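Local coordinates for protein RNA-dependent RNA Polymerase (Bombyx mori cytoplasmic polyhedrosis virus, PDB 6TZ0) that catalyses RNA-directed RNA synthesis, transcribing the viral double-stranded genome into plus strands and, after core assembly, probably making the complementary minus strands, at residues Leu896-Tyr900 with Gly901-Ala905; Leu777-Leu780 with Gly781-Gly785. All blocks are in the same frame, centred on the assembly; numbering follows the deposited sequence.

Both contacts are local, joining residues a few positions apart on one continuous stretch, so neither closes a long loop. Running from the N terminus, contact 2 comes first, within helix 774-786, and contact 1 follows at the junction of helices 894-899 and 902-911 in the C-terminal region. They stand in series, neither nesting nor crossing; their centres are 21 Å apart and their nearest atoms about 10 Å. An indirect tie runs through the chain between 835 and 851: F838 and Y848 pack against contact 2, while A835, M839 and F850 meet contact 1. N-terminal helices also border both, 145-160 at contact 2 and 20-35 at contact 1.

Contact 1. Residues Leu896-Tyr900 with Gly901-Ala905; sequences LLHEY and GFTGA
A Schellman motif ends helix 894-899 here, bringing L897 and H898 against G901 and F902, and helix 902-911 starts directly afterwards. Two backbone bonds define it. F902 N donates to L897 O at 3.0 Å, nearly along the C=O axis, and G901 N donates to H898 O, also at 3.0 Å but from above the carbonyl plane. A weak third bond, G901 N to L897 O at 3.3 Å, gives L897 O a second donor. The positive phi of G901 (86°), the C-prime residue, turns the chain out of the first helix, and the same glycine is the N-cap of the next.

The apolar part of the motif lies between L897 and F902, whose side chains cross obliquely: CD1 of L897 comes within 3.6 Å of F902 CD2. With CG beside its backbone N (chi1 -72°), F902 also runs alongside Y900, its CE2 3.6 Å from Y900 CB. Beyond the turn, F850 meets the rings of both Y900 and F902 edge-to-face, and Y900 OH is hydrogen-bonded to E851 O. F850 and E851, from the chain between strands 827-831 and 867-868, thus hold the helix junction. On the more exposed flank H898 crosses T903, whose methyl CG2 sits at the imidazole edge, near the ring plane, 3.3 Å from H898 ND1.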
ATOM      1  N   LEU A 896     -48.054  20.103  13.486  1.00 61.11           N
ATOM      2  CA  LEU A 896     -46.827  20.882  13.591  1.00 61.11           C
ATOM      3  C   LEU A 896     -45.669  20.187  12.889  1.00 61.11           C
ATOM      4  O   LEU A 896     -44.799  20.854  12.322  1.00 61.11           O
ATOM      5  CB  LEU A 896     -46.502  21.130  15.061  1.00 61.11           C
ATOM      6  CG  LEU A 896     -45.311  22.033  15.365  1.00 61.11           C
ATOM      7  CD1 LEU A 896     -45.565  23.387  14.766  1.00 61.11           C
ATOM      8  CD2 LEU A 896     -45.097  22.150  16.858  1.00 61.11           C
ATOM      9  N   LEU A 897     -45.660  18.855  12.892  1.00 62.40           N
ATOM     10  CA  LEU A 897     -44.638  18.109  12.170  1.00 62.40           C
ATOM     11  C   LEU A 897     -44.835  18.220  10.662  1.00 62.40           C
ATOM     12  O   LEU A 897     -43.873  18.087   9.900  1.00 62.40           O
ATOM     13  CB  LEU A 897     -44.658  16.641  12.612  1.00 62.40           C
ATOM     14  CG  LEU A 897     -43.861  16.121  13.823  1.00 62.40           C
ATOM     15  CD1 LEU A 897     -42.394  16.149  13.549  1.00 62.40           C
ATOM     16  CD2 LEU A 897     -44.121  16.889  15.104  1.00 62.40           C
ATOM     17  N   HIS A 898     -46.072  18.464  10.220  1.00 64.86           N
ATOM     18  CA  HIS A 898     -46.352  18.699   8.808  1.00 64.86           C
ATOM     19  C   HIS A 898     -45.955  20.106   8.380  1.00 64.86           C
ATOM     20  O   HIS A 898     -45.455  20.299   7.268  1.00 64.86           O
ATOM     21  CB  HIS A 898     -47.836  18.464   8.524  1.00 64.86           C
ATOM     22  CG  HIS A 898     -48.229  18.727   7.104  1.00 64.86           C
ATOM     23  ND1 HIS A 898     -47.950  17.850   6.079  1.00 64.86           N
ATOM     24  CD2 HIS A 898     -48.859  19.780   6.534  1.00 64.86           C
ATOM     25  CE1 HIS A 898     -48.398  18.346   4.941  1.00 64.86           C
ATOM     26  NE2 HIS A 898     -48.955  19.516   5.189  1.00 64.86           N
ATOM     27  N   GLU A 899     -46.175  21.097   9.248  1.00 63.10           N
ATOM     28  CA  GLU A 899     -45.882  22.481   8.883  1.00 63.10           C
ATOM     29  C   GLU A 899     -44.384  22.748   8.792  1.00 63.10           C
ATOM     30  O   GLU A 899     -43.965  23.670   8.085  1.00 63.10           O
ATOM     31  CB  GLU A 899     -46.546  23.425   9.881  1.00 63.10           C
ATOM     32  CG  GLU A 899     -48.060  23.412   9.764  1.00 63.10           C
ATOM     33  CD  GLU A 899     -48.756  24.239  10.823  1.00 63.10           C
ATOM     34  OE1 GLU A 899     -48.079  24.721  11.749  1.00 63.10           O
ATOM     35  OE2 GLU A 899     -49.991  24.402  10.729  1.00 63.10           O
ATOM     36  N   TYR A 900     -43.563  21.965   9.492  1.00 58.68           N
ATOM     37  CA  TYR A 900     -42.123  22.012   9.284  1.00 58.68           C
ATOM     38  C   TYR A 900     -41.655  21.092   8.167  1.00 58.68           C
ATOM     39  O   TYR A 900     -40.508  21.209   7.731  1.00 58.68           O
ATOM     40  CB  TYR A 900     -41.363  21.637  10.556  1.00 58.68           C
ATOM     41  CG  TYR A 900     -41.324  22.674  11.648  1.00 58.68           C
ATOM     42  CD1 TYR A 900     -40.477  23.765  11.558  1.00 58.68           C
ATOM     43  CD2 TYR A 900     -42.084  22.528  12.797  1.00 58.68           C
ATOM     44  CE1 TYR A 900     -40.422  24.705  12.564  1.00 58.68           C
ATOM     45  CE2 TYR A 900     -42.033  23.463  13.807  1.00 58.68           C
ATOM     46  CZ  TYR A 900     -41.201  24.543  13.688  1.00 58.68           C
ATOM     47  OH  TYR A 900     -41.157  25.470  14.697  1.00 58.68           O
ATOM     48  N   GLY A 901     -42.493  20.169   7.714  1.00 62.24           N
ATOM     49  CA  GLY A 901     -42.115  19.312   6.611  1.00 62.24           C
ATOM     50  C   GLY A 901     -41.337  18.077   6.993  1.00 62.24           C
ATOM     51  O   GLY A 901     -40.591  17.547   6.166  1.00 62.24           O
ATOM     52  N   PHE A 902     -41.480  17.606   8.233  1.00 62.59           N
ATOM     53  CA  PHE A 902     -40.847  16.352   8.628  1.00 62.59           C
ATOM     54  C   PHE A 902     -41.527  15.155   7.985  1.00 62.59           C
ATOM     55  O   PHE A 902     -40.875  14.139   7.714  1.00 62.59           O
ATOM     56  CB  PHE A 902     -40.875  16.198  10.148  1.00 62.59           C
ATOM     57  CG  PHE A 902     -39.928  17.105  10.878  1.00 62.59           C
ATOM     58  CD1 PHE A 902     -38.591  16.786  10.974  1.00 62.59           C
ATOM     59  CD2 PHE A 902     -40.377  18.258  11.491  1.00 62.59           C
ATOM     60  CE1 PHE A 902     -37.715  17.600  11.654  1.00 62.59           C
ATOM     61  CE2 PHE A 902     -39.502  19.074  12.180  1.00 62.59           C
ATOM     62  CZ  PHE A 902     -38.171  18.745  12.256  1.00 62.59           C
ATOM     63  N   THR A 903     -42.833  15.261   7.731  1.00 69.29           N
ATOM     64  CA  THR A 903     -43.585  14.130   7.211  1.00 69.29           C
ATOM     65  C   THR A 903     -43.258  13.849   5.751  1.00 69.29           C
ATOM     66  O   THR A 903     -43.307  12.691   5.328  1.00 69.29           O
ATOM     67  CB  THR A 903     -45.082  14.366   7.417  1.00 69.29           C
ATOM     68  OG1 THR A 903     -45.825  13.264   6.886  1.00 69.29           O
ATOM     69  CG2 THR A 903     -45.530  15.650   6.774  1.00 69.29           C
ATOM     70  N   GLY A 904     -42.868  14.871   4.985  1.00 69.86           N
ATOM     71  CA  GLY A 904     -42.387  14.625   3.638  1.00 69.86           C
ATOM     72  C   GLY A 904     -41.047  13.917   3.632  1.00 69.86           C
ATOM     73  O   GLY A 904     -40.806  13.036   2.805  1.00 69.86           O
ATOM     74  N   ALA A 905     -40.175  14.269   4.579  1.00 68.53           N
ATOM     75  CA  ALA A 905     -38.887  13.595   4.699  1.00 68.53           C
ATOM     76  C   ALA A 905     -39.057  12.145   5.130  1.00 68.53           C
ATOM     77  O   ALA A 905     -38.370  11.252   4.618  1.00 68.53           O
ATOM     78  CB  ALA A 905     -38.004  14.343   5.691  1.00 68.53           C
TER

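Contact 2. Residues Leu777-Leu780 with Gly781-Gly785; sequences LKML and GFFCG
M779 and F783 meet one turn apart on the buried alpha-helix 774-786, and their contact is the close side-chain part of this stretch. The helical evidence is four successive i to i+4 backbone bonds: G781 N to L777 O, F782 N to K778 O, F783 N to M779 O and C784 N to L780 O, each 3.0 Å between N and O. Their N-H...O angles run from 152° to 163°, and the donors are somewhat tilted from the carbonyl planes, as befits a regular helix.

On the tight face the side chains of M779 and F783 lie side by side, pointing the same way. M779 CG is anti to the backbone N (chi1 -173°), which sets it 3.6 Å from F783 CE2. F783 CD2 also lies 3.2 Å from M779 O, the acceptor of its own backbone N-H. Within the second half of the stretch, F782 CD2 stands 4.1 Å above the plane of the F783 ring, over its centre.

The looser part is the N-terminal end of the stretch. The side chains of L777 and K778 point away from 781-785 and make no close contact with it, although no solvent-exposed residue takes part in the contact. K778 is directed to other parts of the protein: its NZ forms a salt bridge with D860, and the lysine also makes a cation-pi contact with Y848. Helix 145-160, which carries the ATP-binding residue R147, covers M779, L780 and F783 through S155, V158 and W159. C784 faces helix 754-766 through L760; its side chain is about 9 Å from that of R147, and its CB rests 3.6 Å from L780 O.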
ATOM      1  N   LEU A 777     -18.534  25.869  11.983  1.00 41.96           N
ATOM      2  CA  LEU A 777     -18.385  24.649  11.205  1.00 41.96           C
ATOM      3  C   LEU A 777     -19.702  23.883  11.112  1.00 41.96           C
ATOM      4  O   LEU A 777     -19.987  23.252  10.085  1.00 41.96           O
ATOM      5  CB  LEU A 777     -17.266  23.818  11.828  1.00 41.96           C
ATOM      6  CG  LEU A 777     -16.775  22.494  11.271  1.00 41.96           C
ATOM      7  CD1 LEU A 777     -15.284  22.450  11.398  1.00 41.96           C
ATOM      8  CD2 LEU A 777     -17.343  21.420  12.134  1.00 41.96           C
ATOM      9  N   LYS A 778     -20.537  23.960  12.155  1.00 44.22           N
ATOM     10  CA  LYS A 778     -21.870  23.367  12.067  1.00 44.22           C
ATOM     11  C   LYS A 778     -22.738  24.114  11.061  1.00 44.22           C
ATOM     12  O   LYS A 778     -23.490  23.496  10.295  1.00 44.22           O
ATOM     13  CB  LYS A 778     -22.545  23.337  13.440  1.00 44.22           C
ATOM     14  CG  LYS A 778     -23.863  22.562  13.441  1.00 44.22           C
ATOM     15  CD  LYS A 778     -24.356  22.241  14.843  1.00 44.22           C
ATOM     16  CE  LYS A 778     -25.086  23.395  15.499  1.00 44.22           C
ATOM     17  NZ  LYS A 778     -26.446  23.539  14.923  1.00 44.22           N
ATOM     18  N   MET A 779     -22.628  25.442  11.031  1.00 44.91           N
ATOM     19  CA  MET A 779     -23.384  26.218  10.049  1.00 44.91           C
ATOM     20  C   MET A 779     -22.898  25.949   8.627  1.00 44.91           C
ATOM     21  O   MET A 779     -23.705  25.872   7.690  1.00 44.91           O
ATOM     22  CB  MET A 779     -23.303  27.706  10.377  1.00 44.91           C
ATOM     23  CG  MET A 779     -24.193  28.566   9.509  1.00 44.91           C
ATOM     24  SD  MET A 779     -24.254  30.274  10.040  1.00 44.91           S
ATOM     25  CE  MET A 779     -25.252  30.098  11.509  1.00 44.91           C
ATOM     26  N   LEU A 780     -21.587  25.769   8.458  1.00 43.39           N
ATOM     27  CA  LEU A 780     -21.023  25.476   7.146  1.00 43.39           C
ATOM     28  C   LEU A 780     -21.479  24.115   6.635  1.00 43.39           C
ATOM     29  O   LEU A 780     -21.820  23.971   5.454  1.00 43.39           O
ATOM     30  CB  LEU A 780     -19.502  25.540   7.223  1.00 43.39           C
ATOM     31  CG  LEU A 780     -18.720  25.344   5.938  1.00 43.39           C
ATOM     32  CD1 LEU A 780     -19.072  26.434   4.962  1.00 43.39           C
ATOM     33  CD2 LEU A 780     -17.259  25.382   6.257  1.00 43.39           C
ATOM     34  N   GLY A 781     -21.510  23.112   7.513  1.00 45.45           N
ATOM     35  CA  GLY A 781     -22.043  21.817   7.123  1.00 45.45           C
ATOM     36  C   GLY A 781     -23.532  21.834   6.833  1.00 45.45           C
ATOM     37  O   GLY A 781     -23.997  21.126   5.932  1.00 45.45           O
ATOM     38  N   PHE A 782     -24.296  22.645   7.577  1.00 47.02           N
ATOM     39  CA  PHE A 782     -25.718  22.805   7.279  1.00 47.02           C
ATOM     40  C   PHE A 782     -25.940  23.413   5.903  1.00 47.02           C
ATOM     41  O   PHE A 782     -26.820  22.970   5.161  1.00 47.02           O
ATOM     42  CB  PHE A 782     -26.398  23.665   8.340  1.00 47.02           C
ATOM     43  CG  PHE A 782     -27.811  24.050   7.994  1.00 47.02           C
ATOM     44  CD1 PHE A 782     -28.832  23.119   8.033  1.00 47.02           C
ATOM     45  CD2 PHE A 782     -28.115  25.355   7.639  1.00 47.02           C
ATOM     46  CE1 PHE A 782     -30.128  23.482   7.713  1.00 47.02           C
ATOM     47  CE2 PHE A 782     -29.401  25.719   7.321  1.00 47.02           C
ATOM     48  CZ  PHE A 782     -30.410  24.782   7.359  1.00 47.02           C
ATOM     49  N   PHE A 783     -25.142  24.414   5.530  1.00 47.05           N
ATOM     50  CA  PHE A 783     -25.352  25.009   4.214  1.00 47.05           C
ATOM     51  C   PHE A 783     -24.808  24.148   3.084  1.00 47.05           C
ATOM     52  O   PHE A 783     -25.354  24.189   1.975  1.00 47.05           O
ATOM     53  CB  PHE A 783     -24.773  26.413   4.148  1.00 47.05           C
ATOM     54  CG  PHE A 783     -25.662  27.435   4.759  1.00 47.05           C
ATOM     55  CD1 PHE A 783     -26.837  27.788   4.128  1.00 47.05           C
ATOM     56  CD2 PHE A 783     -25.331  28.050   5.946  1.00 47.05           C
ATOM     57  CE1 PHE A 783     -27.672  28.722   4.676  1.00 47.05           C
ATOM     58  CE2 PHE A 783     -26.162  28.993   6.493  1.00 47.05           C
ATOM     59  CZ  PHE A 783     -27.334  29.323   5.856  1.00 47.05           C
ATOM     60  N   CYS A 784     -23.772  23.342   3.325  1.00 51.49           N
ATOM     61  CA  CYS A 784     -23.347  22.456   2.246  1.00 51.49           C
ATOM     62  C   CYS A 784     -24.279  21.259   2.119  1.00 51.49           C
ATOM     63  O   CYS A 784     -24.270  20.577   1.091  1.00 51.49           O
ATOM     64  CB  CYS A 784     -21.907  21.984   2.436  1.00 51.49           C
ATOM     65  SG  CYS A 784     -21.674  20.726   3.675  1.00 51.49           S
ATOM     66  N   GLY A 785     -25.080  20.975   3.148  1.00 51.98           N
ATOM     67  CA  GLY A 785     -26.172  20.036   2.964  1.00 51.98           C
ATOM     68  C   GLY A 785     -27.402  20.670   2.345  1.00 51.98           C
ATOM     69  O   GLY A 785     -28.160  20.004   1.636  1.00 51.98           O
TER